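Local coordinates for protein rubber oxygenase (Streptomyces sp., PDB 5O1L) that cleaves the carbon-carbon double bonds of poly(cis-1,4-isoprene) rubber with O2, using a non-covalently bound b-type heme, to give oligo-isoprenoids with keto and aldehyde ends, at residues 58-63 with 200-205; 80-85 with 190-195; 173-178 with 259-264; 179-182 with 186-189. One frame throughout, in Å; residues are numbered along the deposited sequence.

Contact 1: residues 58-63 with 200-205; sequences EADPVL and AVRHLL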
# COMPACT_ATOMS: atom_id res chain seq x y z
N GLU A 58 14.78 -15.70 0.50
CA GLU A 58 15.93 -15.17 -0.20
C GLU A 58 16.49 -13.93 0.50
O GLU A 58 17.71 -13.79 0.65
CB GLU A 58 15.64 -14.80 -1.65
CG GLU A 58 15.25 -16.01 -2.50
CD GLU A 58 14.63 -15.65 -3.85
OE1 GLU A 58 14.15 -14.52 -4.08
OE2 GLU A 58 14.56 -16.52 -4.73
N ALA A 59 15.65 -13.00 0.89
CA ALA A 59 16.12 -11.73 1.44
C ALA A 59 16.51 -11.81 2.92
O ALA A 59 17.41 -11.13 3.38
CB ALA A 59 15.09 -10.62 1.28
N ASP A 60 15.81 -12.59 3.71
CA ASP A 60 15.95 -12.53 5.14
C ASP A 60 17.40 -12.82 5.62
O ASP A 60 17.92 -12.03 6.39
CB ASP A 60 14.89 -13.39 5.84
CG ASP A 60 13.46 -12.82 5.73
OD1 ASP A 60 13.30 -11.63 5.46
OD2 ASP A 60 12.51 -13.61 5.97
N PRO A 61 17.98 -13.92 5.16
CA PRO A 61 19.36 -14.21 5.64
C PRO A 61 20.38 -13.20 5.14
O PRO A 61 21.36 -12.93 5.86
CB PRO A 61 19.64 -15.60 5.08
CG PRO A 61 18.57 -15.89 4.07
CD PRO A 61 17.40 -15.04 4.37
N VAL A 62 20.17 -12.66 3.95
CA VAL A 62 21.08 -11.66 3.40
C VAL A 62 21.07 -10.41 4.24
O VAL A 62 22.14 -9.85 4.62
CB VAL A 62 20.82 -11.39 1.92
CG1 VAL A 62 21.71 -10.23 1.45
CG2 VAL A 62 21.08 -12.69 1.10
N LEU A 63 19.89 -9.87 4.53
CA LEU A 63 19.80 -8.68 5.32
C LEU A 63 20.27 -8.84 6.75
O LEU A 63 20.87 -7.93 7.31
CB LEU A 63 18.41 -8.04 5.23
CG LEU A 63 18.26 -7.03 4.10
CD1 LEU A 63 19.14 -5.79 4.24
CD2 LEU A 63 18.46 -7.68 2.76
N ALA A 200 15.10 -6.46 6.73
CA ALA A 200 15.79 -5.87 7.88
C ALA A 200 14.88 -5.82 9.09
O ALA A 200 15.32 -6.20 10.18
CB ALA A 200 16.25 -4.47 7.55
N VAL A 201 13.64 -5.38 8.91
CA VAL A 201 12.66 -5.35 9.99
C VAL A 201 12.44 -6.69 10.63
O VAL A 201 12.24 -6.77 11.85
CB VAL A 201 11.35 -4.70 9.50
CG1 VAL A 201 10.23 -4.79 10.54
CG2 VAL A 201 11.64 -3.22 9.16
N ARG A 202 12.46 -7.74 9.83
CA ARG A 202 12.24 -9.09 10.35
C ARG A 202 13.38 -9.49 11.28
O ARG A 202 13.19 -10.28 12.20
CB ARG A 202 12.08 -10.09 9.23
CG ARG A 202 10.82 -9.88 8.42
CD ARG A 202 10.55 -11.09 7.54
NE ARG A 202 9.49 -10.76 6.58
CZ ARG A 202 9.75 -10.30 5.37
NH1 ARG A 202 10.97 -10.18 4.84
NH2 ARG A 202 8.68 -9.86 4.64
N HIS A 203 14.58 -8.99 11.01
CA HIS A 203 15.71 -9.23 11.90
C HIS A 203 15.65 -8.33 13.15
O HIS A 203 16.01 -8.76 14.26
CB HIS A 203 16.98 -9.02 11.11
CG HIS A 203 18.24 -9.41 11.84
ND1 HIS A 203 19.24 -8.51 12.10
CD2 HIS A 203 18.64 -10.60 12.34
CE1 HIS A 203 20.21 -9.12 12.76
NE2 HIS A 203 19.86 -10.38 12.95
N LEU A 204 15.17 -7.11 13.02
CA LEU A 204 15.20 -6.10 14.07
C LEU A 204 14.06 -6.17 15.05
O LEU A 204 14.29 -6.12 16.27
CB LEU A 204 15.26 -4.68 13.48
CG LEU A 204 16.57 -4.51 12.73
CD1 LEU A 204 16.54 -3.24 11.91
CD2 LEU A 204 17.76 -4.47 13.69
N LEU A 205 12.81 -6.24 14.58
CA LEU A 205 11.67 -6.11 15.47
C LEU A 205 11.63 -7.20 16.56
O LEU A 205 11.17 -6.87 17.66
CB LEU A 205 10.32 -6.05 14.72
CG LEU A 205 9.83 -4.69 14.35
CD1 LEU A 205 8.50 -4.77 13.55
CD2 LEU A 205 9.64 -3.69 15.50

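Contact 2: residues 80-85 with 190-195; sequences KQWTRN and TAVKTR. With HEM (protoporphyrin IX containing Fe), chain C.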
# COMPACT_ATOMS: atom_id res chain seq x y z
N LYS A 80 21.86 4.81 -2.31
CA LYS A 80 21.36 6.14 -2.58
C LYS A 80 21.56 6.48 -4.04
O LYS A 80 20.79 7.22 -4.58
CB LYS A 80 22.08 7.20 -1.71
CG LYS A 80 21.22 8.29 -1.15
CD LYS A 80 21.97 9.04 -0.05
CE LYS A 80 23.12 9.86 -0.64
NZ LYS A 80 23.48 11.06 0.19
N GLN A 81 22.60 5.93 -4.66
CA GLN A 81 22.94 6.17 -6.04
C GLN A 81 22.12 5.35 -7.05
O GLN A 81 22.21 5.61 -8.21
CB GLN A 81 24.43 5.85 -6.29
CG GLN A 81 25.40 6.66 -5.42
CD GLN A 81 26.85 6.23 -5.68
OE1 GLN A 81 27.30 5.17 -5.22
NE2 GLN A 81 27.61 7.07 -6.37
N TRP A 82 21.37 4.37 -6.59
CA TRP A 82 20.60 3.47 -7.45
C TRP A 82 19.15 3.96 -7.48
O TRP A 82 18.49 3.82 -6.51
CB TRP A 82 20.73 2.03 -6.92
CG TRP A 82 20.11 1.03 -7.88
CD1 TRP A 82 20.36 0.95 -9.22
CD2 TRP A 82 19.14 0.00 -7.58
NE1 TRP A 82 19.62 -0.07 -9.79
CE2 TRP A 82 18.86 -0.66 -8.80
CE3 TRP A 82 18.56 -0.45 -6.42
CZ2 TRP A 82 17.98 -1.72 -8.87
CZ3 TRP A 82 17.66 -1.49 -6.51
CH2 TRP A 82 17.38 -2.13 -7.71
N THR A 83 18.76 4.64 -8.53
CA THR A 83 17.50 5.39 -8.55
C THR A 83 16.60 5.07 -9.72
O THR A 83 15.45 5.42 -9.63
CB THR A 83 17.73 6.89 -8.52
OG1 THR A 83 18.35 7.28 -9.75
CG2 THR A 83 18.59 7.27 -7.35
N ARG A 84 17.05 4.39 -10.74
CA ARG A 84 16.22 4.18 -11.91
C ARG A 84 16.25 2.72 -12.33
O ARG A 84 17.22 1.98 -12.12
CB ARG A 84 16.76 4.96 -13.14
CG ARG A 84 16.66 6.46 -13.28
CD ARG A 84 17.34 6.84 -14.62
NE ARG A 84 16.79 6.13 -15.79
CZ ARG A 84 16.88 6.60 -17.04
NH1 ARG A 84 17.62 7.68 -17.28
NH2 ARG A 84 16.35 5.90 -18.04
N ASN A 85 15.13 2.26 -12.90
CA ASN A 85 14.94 0.88 -13.23
C ASN A 85 16.00 0.28 -14.18
O ASN A 85 16.29 -0.86 -14.06
CB ASN A 85 13.54 0.70 -13.90
CG ASN A 85 12.38 0.85 -12.94
OD1 ASN A 85 12.49 0.76 -11.74
ND2 ASN A 85 11.20 1.03 -13.55
N THR A 190 12.21 0.78 -6.10
CA THR A 190 11.46 0.93 -4.87
C THR A 190 11.08 -0.42 -4.34
O THR A 190 11.15 -0.67 -3.16
CB THR A 190 10.20 1.75 -5.16
OG1 THR A 190 10.67 3.06 -5.47
CG2 THR A 190 9.25 1.78 -3.95
N ALA A 191 10.62 -1.33 -5.22
CA ALA A 191 10.24 -2.66 -4.75
C ALA A 191 11.38 -3.44 -4.15
O ALA A 191 11.23 -4.10 -3.09
CB ALA A 191 9.63 -3.47 -5.88
N VAL A 192 12.54 -3.43 -4.78
CA VAL A 192 13.68 -4.15 -4.30
C VAL A 192 14.17 -3.53 -2.94
O VAL A 192 14.42 -4.26 -1.98
CB VAL A 192 14.80 -4.20 -5.31
CG1 VAL A 192 16.08 -4.74 -4.67
CG2 VAL A 192 14.42 -5.00 -6.52
N LYS A 193 14.23 -2.20 -2.88
CA LYS A 193 14.60 -1.58 -1.62
C LYS A 193 13.60 -1.89 -0.53
O LYS A 193 13.99 -2.12 0.61
CB LYS A 193 14.73 -0.07 -1.84
CG LYS A 193 15.98 0.30 -2.67
CD LYS A 193 16.15 1.80 -2.78
CE LYS A 193 17.37 2.13 -3.62
NZ LYS A 193 17.59 3.59 -3.70
N THR A 194 12.27 -1.90 -0.84
CA THR A 194 11.26 -2.24 0.14
C THR A 194 11.43 -3.64 0.63
O THR A 194 11.30 -3.93 1.83
CB THR A 194 9.86 -1.98 -0.43
OG1 THR A 194 9.72 -0.60 -0.84
CG2 THR A 194 8.77 -2.44 0.57
N ARG A 195 11.66 -4.58 -0.31
CA ARG A 195 11.90 -5.96 0.08
C ARG A 195 13.04 -6.07 1.08
O ARG A 195 12.99 -6.81 2.07
CB ARG A 195 12.11 -6.76 -1.18
CG ARG A 195 12.23 -8.20 -1.05
CD ARG A 195 12.13 -8.87 -2.37
NE ARG A 195 12.36 -10.23 -2.09
CZ ARG A 195 12.67 -11.16 -2.95
NH1 ARG A 195 12.83 -10.85 -4.19
NH2 ARG A 195 12.89 -12.40 -2.53
CHA HEM C . 8.73 -0.18 5.19
CHB HEM C . 5.76 -0.73 1.53
CHC HEM C . 3.58 -4.32 3.84
CHD HEM C . 5.89 -3.03 7.82
C1A HEM C . 8.11 -0.10 3.99
C2A HEM C . 8.55 0.82 2.97
C3A HEM C . 7.69 0.69 1.96
C4A HEM C . 6.77 -0.30 2.28
CMA HEM C . 7.75 1.50 0.69
CAA HEM C . 9.75 1.79 3.01
CBA HEM C . 9.34 3.09 3.74
CGA HEM C . 10.31 4.17 3.40
O1A HEM C . 11.36 4.10 4.04
O2A HEM C . 10.01 5.04 2.49
C1B HEM C . 4.92 -1.80 1.83
C2B HEM C . 3.93 -2.27 0.92
C3B HEM C . 3.31 -3.28 1.51
C4B HEM C . 3.89 -3.44 2.83
CMB HEM C . 3.63 -1.74 -0.47
CAB HEM C . 2.30 -4.23 1.11
CBB HEM C . 1.63 -4.30 -0.15
C1C HEM C . 4.02 -4.29 5.15
C2C HEM C . 3.38 -5.07 6.20
C3C HEM C . 4.08 -4.70 7.30
C4C HEM C . 5.02 -3.68 6.90
CMC HEM C . 2.32 -6.12 6.02
CAC HEM C . 3.86 -5.17 8.68
CBC HEM C . 3.07 -6.20 9.18
C1D HEM C . 6.85 -2.13 7.44
C2D HEM C . 7.86 -1.57 8.36
C3D HEM C . 8.65 -0.78 7.65
C4D HEM C . 8.18 -0.87 6.27
CMD HEM C . 7.83 -1.84 9.82
CAD HEM C . 9.84 0.07 8.18
CBD HEM C . 9.26 1.39 8.66
CGD HEM C . 10.40 2.23 9.26
O1D HEM C . 10.65 3.32 8.71
O2D HEM C . 11.07 1.87 10.27
NA HEM C . 7.04 -0.81 3.55
NB HEM C . 4.82 -2.52 2.95
NC HEM C . 4.99 -3.43 5.58
ND HEM C . 7.14 -1.74 6.17
FE HEM C . 6.02 -2.15 4.57

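Contact 3: residues 173-178 with 259-264; sequences YDIGDL and HVWQVS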
# COMPACT_ATOMS: atom_id res chain seq x y z
N TYR A 173 1.02 5.10 -4.12
CA TYR A 173 1.46 6.08 -5.10
C TYR A 173 2.60 5.67 -5.97
O TYR A 173 2.58 5.94 -7.14
CB TYR A 173 1.78 7.43 -4.38
CG TYR A 173 0.61 8.29 -3.99
CD1 TYR A 173 -0.25 7.94 -3.01
CD2 TYR A 173 0.39 9.48 -4.65
CE1 TYR A 173 -1.33 8.73 -2.63
CE2 TYR A 173 -0.71 10.25 -4.33
CZ TYR A 173 -1.52 9.90 -3.33
OH TYR A 173 -2.63 10.68 -2.95
N ASP A 174 3.59 5.02 -5.40
CA ASP A 174 4.73 4.58 -6.21
C ASP A 174 4.30 3.42 -7.15
O ASP A 174 4.68 3.43 -8.33
CB ASP A 174 5.92 4.23 -5.40
CG ASP A 174 6.61 5.50 -4.81
OD1 ASP A 174 6.40 6.65 -5.35
OD2 ASP A 174 7.24 5.35 -3.78
N ILE A 175 3.51 2.49 -6.61
CA ILE A 175 3.06 1.42 -7.46
C ILE A 175 2.24 1.92 -8.63
O ILE A 175 2.31 1.39 -9.73
CB ILE A 175 2.30 0.39 -6.56
CG1 ILE A 175 3.30 -0.41 -5.71
CG2 ILE A 175 1.42 -0.54 -7.39
CD1 ILE A 175 2.74 -1.04 -4.45
N GLY A 176 1.43 2.94 -8.38
CA GLY A 176 0.59 3.55 -9.39
C GLY A 176 1.21 4.63 -10.20
O GLY A 176 0.55 5.33 -10.91
N ASP A 177 2.51 4.76 -10.11
CA ASP A 177 3.21 5.80 -10.83
C ASP A 177 3.08 5.63 -12.32
O ASP A 177 3.09 4.53 -12.88
CB ASP A 177 4.71 5.81 -10.45
CG ASP A 177 5.46 6.96 -11.05
OD1 ASP A 177 5.30 8.13 -10.62
OD2 ASP A 177 6.22 6.72 -11.99
N LEU A 178 3.00 6.75 -13.03
CA LEU A 178 2.84 6.75 -14.45
C LEU A 178 3.94 6.07 -15.25
O LEU A 178 3.72 5.54 -16.33
CB LEU A 178 2.66 8.21 -14.95
CG LEU A 178 2.21 8.38 -16.33
CD1 LEU A 178 1.00 7.58 -16.80
CD2 LEU A 178 2.00 9.94 -16.53
N HIS A 259 -3.24 -6.17 -12.76
CA HIS A 259 -1.92 -6.62 -13.23
C HIS A 259 -0.81 -5.82 -12.62
O HIS A 259 0.21 -6.38 -12.19
CB HIS A 259 -1.87 -6.65 -14.74
CG HIS A 259 -0.69 -7.36 -15.30
ND1 HIS A 259 -0.52 -8.72 -15.09
CD2 HIS A 259 0.39 -6.95 -15.98
CE1 HIS A 259 0.64 -9.09 -15.66
NE2 HIS A 259 1.17 -8.06 -16.24
N VAL A 260 -0.95 -4.50 -12.59
CA VAL A 260 0.06 -3.68 -11.89
C VAL A 260 0.26 -4.15 -10.48
O VAL A 260 1.41 -4.27 -10.01
CB VAL A 260 -0.32 -2.20 -11.94
CG1 VAL A 260 0.56 -1.35 -11.05
CG2 VAL A 260 -0.34 -1.63 -13.32
N TRP A 261 -0.79 -4.38 -9.74
CA TRP A 261 -0.73 -4.84 -8.36
C TRP A 261 -0.22 -6.24 -8.22
O TRP A 261 0.49 -6.57 -7.27
CB TRP A 261 -2.04 -4.55 -7.61
CG TRP A 261 -2.17 -3.13 -7.28
CD1 TRP A 261 -2.69 -2.11 -7.99
CD2 TRP A 261 -1.59 -2.54 -6.08
NE1 TRP A 261 -2.48 -0.91 -7.30
CE2 TRP A 261 -1.86 -1.17 -6.13
CE3 TRP A 261 -0.92 -3.06 -5.02
CZ2 TRP A 261 -1.45 -0.30 -5.11
CZ3 TRP A 261 -0.55 -2.23 -3.99
CH2 TRP A 261 -0.78 -0.85 -4.08
N GLN A 262 -0.47 -7.12 -9.17
CA GLN A 262 0.07 -8.47 -9.14
C GLN A 262 1.60 -8.43 -9.33
O GLN A 262 2.32 -9.06 -8.56
CB GLN A 262 -0.58 -9.34 -10.23
CG GLN A 262 -2.05 -9.71 -10.06
CD GLN A 262 -2.64 -10.27 -11.31
OE1 GLN A 262 -2.31 -9.88 -12.44
NE2 GLN A 262 -3.54 -11.24 -11.09
N VAL A 263 2.06 -7.72 -10.36
CA VAL A 263 3.46 -7.65 -10.61
C VAL A 263 4.13 -6.99 -9.42
O VAL A 263 5.18 -7.44 -8.96
CB VAL A 263 3.73 -6.89 -11.88
CG1 VAL A 263 5.22 -6.49 -12.02
CG2 VAL A 263 3.24 -7.66 -13.12
N SER A 264 3.49 -5.96 -8.86
CA SER A 264 4.14 -5.27 -7.73
C SER A 264 4.25 -6.17 -6.52
O SER A 264 5.27 -6.14 -5.83
CB SER A 264 3.38 -4.02 -7.39
OG SER A 264 3.39 -3.08 -8.48

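Contact 4: residues 179-182 with 186-189; sequences DAYL and SMIV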
# COMPACT_ATOMS: atom_id res chain seq x y z
N ASP A 179 5.15 6.04 -14.68
CA ASP A 179 6.29 5.43 -15.32
C ASP A 179 6.81 4.18 -14.64
O ASP A 179 7.96 3.76 -14.83
CB ASP A 179 7.44 6.47 -15.32
CG ASP A 179 7.04 7.84 -15.85
OD1 ASP A 179 6.91 7.86 -17.05
OD2 ASP A 179 6.73 8.71 -15.07
N ALA A 180 5.99 3.63 -13.74
CA ALA A 180 6.46 2.67 -12.73
C ALA A 180 7.45 1.66 -13.24
O ALA A 180 8.54 1.51 -12.63
CB ALA A 180 5.27 1.97 -12.08
N TYR A 181 7.13 0.94 -14.30
CA TYR A 181 7.93 -0.14 -14.78
C TYR A 181 8.64 0.15 -16.10
O TYR A 181 9.22 -0.76 -16.70
CB TYR A 181 7.11 -1.47 -14.85
CG TYR A 181 6.72 -1.96 -13.47
CD1 TYR A 181 7.65 -2.54 -12.67
CD2 TYR A 181 5.46 -1.75 -12.94
CE1 TYR A 181 7.40 -2.98 -11.36
CE2 TYR A 181 5.18 -2.23 -11.62
CZ TYR A 181 6.18 -2.82 -10.85
OH TYR A 181 5.86 -3.26 -9.59
N LEU A 182 8.72 1.42 -16.47
CA LEU A 182 9.49 1.82 -17.68
C LEU A 182 10.95 1.94 -17.34
O LEU A 182 11.31 2.07 -16.21
CB LEU A 182 8.90 3.12 -18.18
CG LEU A 182 7.42 3.14 -18.56
CD1 LEU A 182 7.01 4.55 -19.00
CD2 LEU A 182 7.12 2.06 -19.61
N SER A 186 10.95 4.00 -11.60
CA SER A 186 11.65 3.62 -10.43
C SER A 186 10.95 2.54 -9.56
O SER A 186 11.45 2.21 -8.49
CB SER A 186 11.98 4.84 -9.56
OG SER A 186 10.83 5.46 -9.11
N MET A 187 9.86 1.93 -10.03
CA MET A 187 9.21 1.00 -9.15
C MET A 187 9.97 -0.26 -8.92
O MET A 187 9.81 -0.89 -7.85
CB MET A 187 7.74 0.70 -9.59
CG MET A 187 6.90 -0.10 -8.62
SD MET A 187 6.69 0.80 -7.05
CE MET A 187 6.93 -0.52 -5.89
N ILE A 188 10.81 -0.71 -9.85
CA ILE A 188 11.63 -1.88 -9.52
C ILE A 188 12.63 -1.56 -8.40
O ILE A 188 12.77 -2.33 -7.47
CB ILE A 188 12.38 -2.34 -10.74
CG1 ILE A 188 11.37 -2.79 -11.83
CG2 ILE A 188 13.35 -3.47 -10.34
CD1 ILE A 188 11.98 -3.10 -13.17
N VAL A 189 13.24 -0.40 -8.51
CA VAL A 189 14.13 0.11 -7.46
C VAL A 189 13.41 0.17 -6.12
O VAL A 189 13.90 -0.39 -5.14
CB VAL A 189 14.72 1.44 -7.85
CG1 VAL A 189 15.58 1.98 -6.75
CG2 VAL A 189 15.46 1.29 -9.18

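Contact 1: residues 58-63 with 200-205
D60 and R202 join two helices through a salt bridge, near the first turn of helix 59-68 and the last turns of helix 187-204, with a small van der Waals touch beside it, a leucine against backbone. R202 NH1 donates to D60 OD1 over 2.8 Å, and the bond is bent, 145° at the hydrogen. The carboxylate accepts on the syn lone pair of OD1, the side that faces OD2, while OD1 lies 18° out of the guanidinium plane. The two planes are 53° apart, and one N-H, on NH1, makes the bond to the carboxylate. D60 also reaches the aliphatic part of the arginine: R202 CD is 3.5 Å from D60 OD1. The two side chains cross at about a right angle, R202 running extended from CG to NE and presenting NH1 to the carboxylate.

This is helix-helix packing in an all-helical heme protein whose catalytic domain belongs to the globin clan. Helix 187-204 carries H198, the inferred axial ligand of the heme iron, and V201 touches the heme. R202 NH2 bonds to I222 O, so the guanidinium is held from a second direction, and D60 OD2 accepts from the backbone N of D56. Next to the bridge, L63 points toward the other helix and packs its CB on the backbone of A200, 4.0 Å from A200 N.

Contact 2: residues 80-85 with 190-195
K193 NZ gives a hydrogen bond to W82 O, 3.0 Å long and close to straight on to the carbonyl, with a C=O...N angle of 163°. The same ammonium also bonds to L79 O, so two backbone carbonyls at the end of helix 72-79 and in the loop after it hold one buried lysine. The loop thereby docks on helix 187-204, the helix of the all-helical heme domain that carries the inferred iron ligand H198. K193 is extended beyond CG, which carries the ammonium out from the helix to the loop. On the way the lysine and the indole run antiparallel past one another, K193 CE coming within 4.0 Å of W82 CE3 at an oblique angle to the ring.

One residue earlier, V192 meets the edge of the same indole: V192 CG1 sits near the ring plane, 4.1 Å from W82 CZ3. With CG anti to the backbone N (chi1 -172°), the tryptophan extends its six-membered ring toward the helix, and W82 NE1 bonds back to Q87 O. M101 of helix 95-104 packs on both W82 and V192.

Within 190-195 it is T194 that meets the heme. The T194 hydroxyl donates to T190 O over 2.7 Å, from the face of that carbonyl opposite to T194 N. T194 CG2 lies 3.4 Å from heme C4A, and T194 OG1 is 3.3 Å from the heme methyl CMA.

Contact 3: residues 173-178 with 259-264
I175 and S264 bring the two backbones closest, CA to CA 6.8 Å, where a type I beta turn from D174 to D177 lies against helix 251-267. The turn closes with D177 N bonded to D174 O, and I175, its second residue, points its side chain at the helix.

I175 carries the contact with both branches. Its CG2 stands over the middle of the six-membered ring of W261, 3.7 Å from the centroid and 16° off the ring normal, a CH-pi contact on one face of the indole. The other branch reaches the far rim of the same ring, with I175 CD1 3.5 Å from W261 CZ3. CG2 is anti to the backbone N and CG1 lies beside it (chi1 -74°), and from there CG1 carries CD1 on to the outer carbons of the indole. A valine completes the grip: V260 CG1 touches I175 CG2 at 3.8 Å and the carbonyl I175 O at 3.5 Å.

S264 presents a polar atom to the isoleucine, S264 OG lying 3.4 Å from I175 CG2. That hydroxyl is nevertheless occupied, because it donates back to V260 O over 2.8 Å and is also bonded to Y181 OH. V260 O thus takes two donors, S264 N and S264 OG, from opposite faces of its plane. W261 is fixed in turn by a bond from its NE1 to Y134 OH and by an edge-to-face meeting with W231.

With the side chain of I175 about 4 Å from the heme (nearest atoms), this buried loop-on-helix packing lies beside the cofactor in the globin-clan oxygenase domain.

Contact 4: residues 179-182 with 186-189
The Y181 ring takes M187 CB over one face and I188 CG1 at its edge. M187 CB lies 4.2 Å from the ring centroid and 18° off the normal, displaced toward the rim, a CH-pi contact; M187 CG continues alongside to Y181 OH, 3.5 Å away, the two side chains pointing the same way. At the edge, I188 CG1 comes within 3.8 Å of Y181 CD1. M187 starts with CG anti to the backbone N (chi1 -171°) and then bends, taking its end away from the tyrosine loop and toward D174 and I175. The phenol end is tied separately, to S264 of helix 251-267.

On the same side of the ring as M187 CB, the backbones are joined directly: M187 N donates to A180 O over 2.9 Å, 150° at the hydrogen. A180 CB packs on M187 CB at 3.7 Å. A180 O is shared, since N85 ND2 also bonds to it.

A type I beta turn from D179 to L182 thus lies against the start of the helix that follows it, 187-204, and A180 O receives an amide of the first turn of that helix; S186 occupies the N-cap position, though its side chain makes no capping bond.

Overall arrangement
Contacts 1, 2 and 4 all use helix 187-204, from its beginning in contact 4 through its middle in contact 2 to its end in contact 1; contact 3 rests on helix 251-267 instead. Contact 3 is the most central, its centre about 10 Å from the chain centre, buried, and apolar across its segments. Contact 1, though its centre is about 20 Å from the chain centre, is also buried and relies on a salt bridge. Contact 2, buried too, pairs a lysine-to-carbonyl hydrogen bond with indole packing, while contact 4 is partly buried and mixes a backbone bond with ring packing. Contacts 3 and 4 meet through S264 and Y181, 2 and 4 through N85, 1 and 2 through E58 with R195.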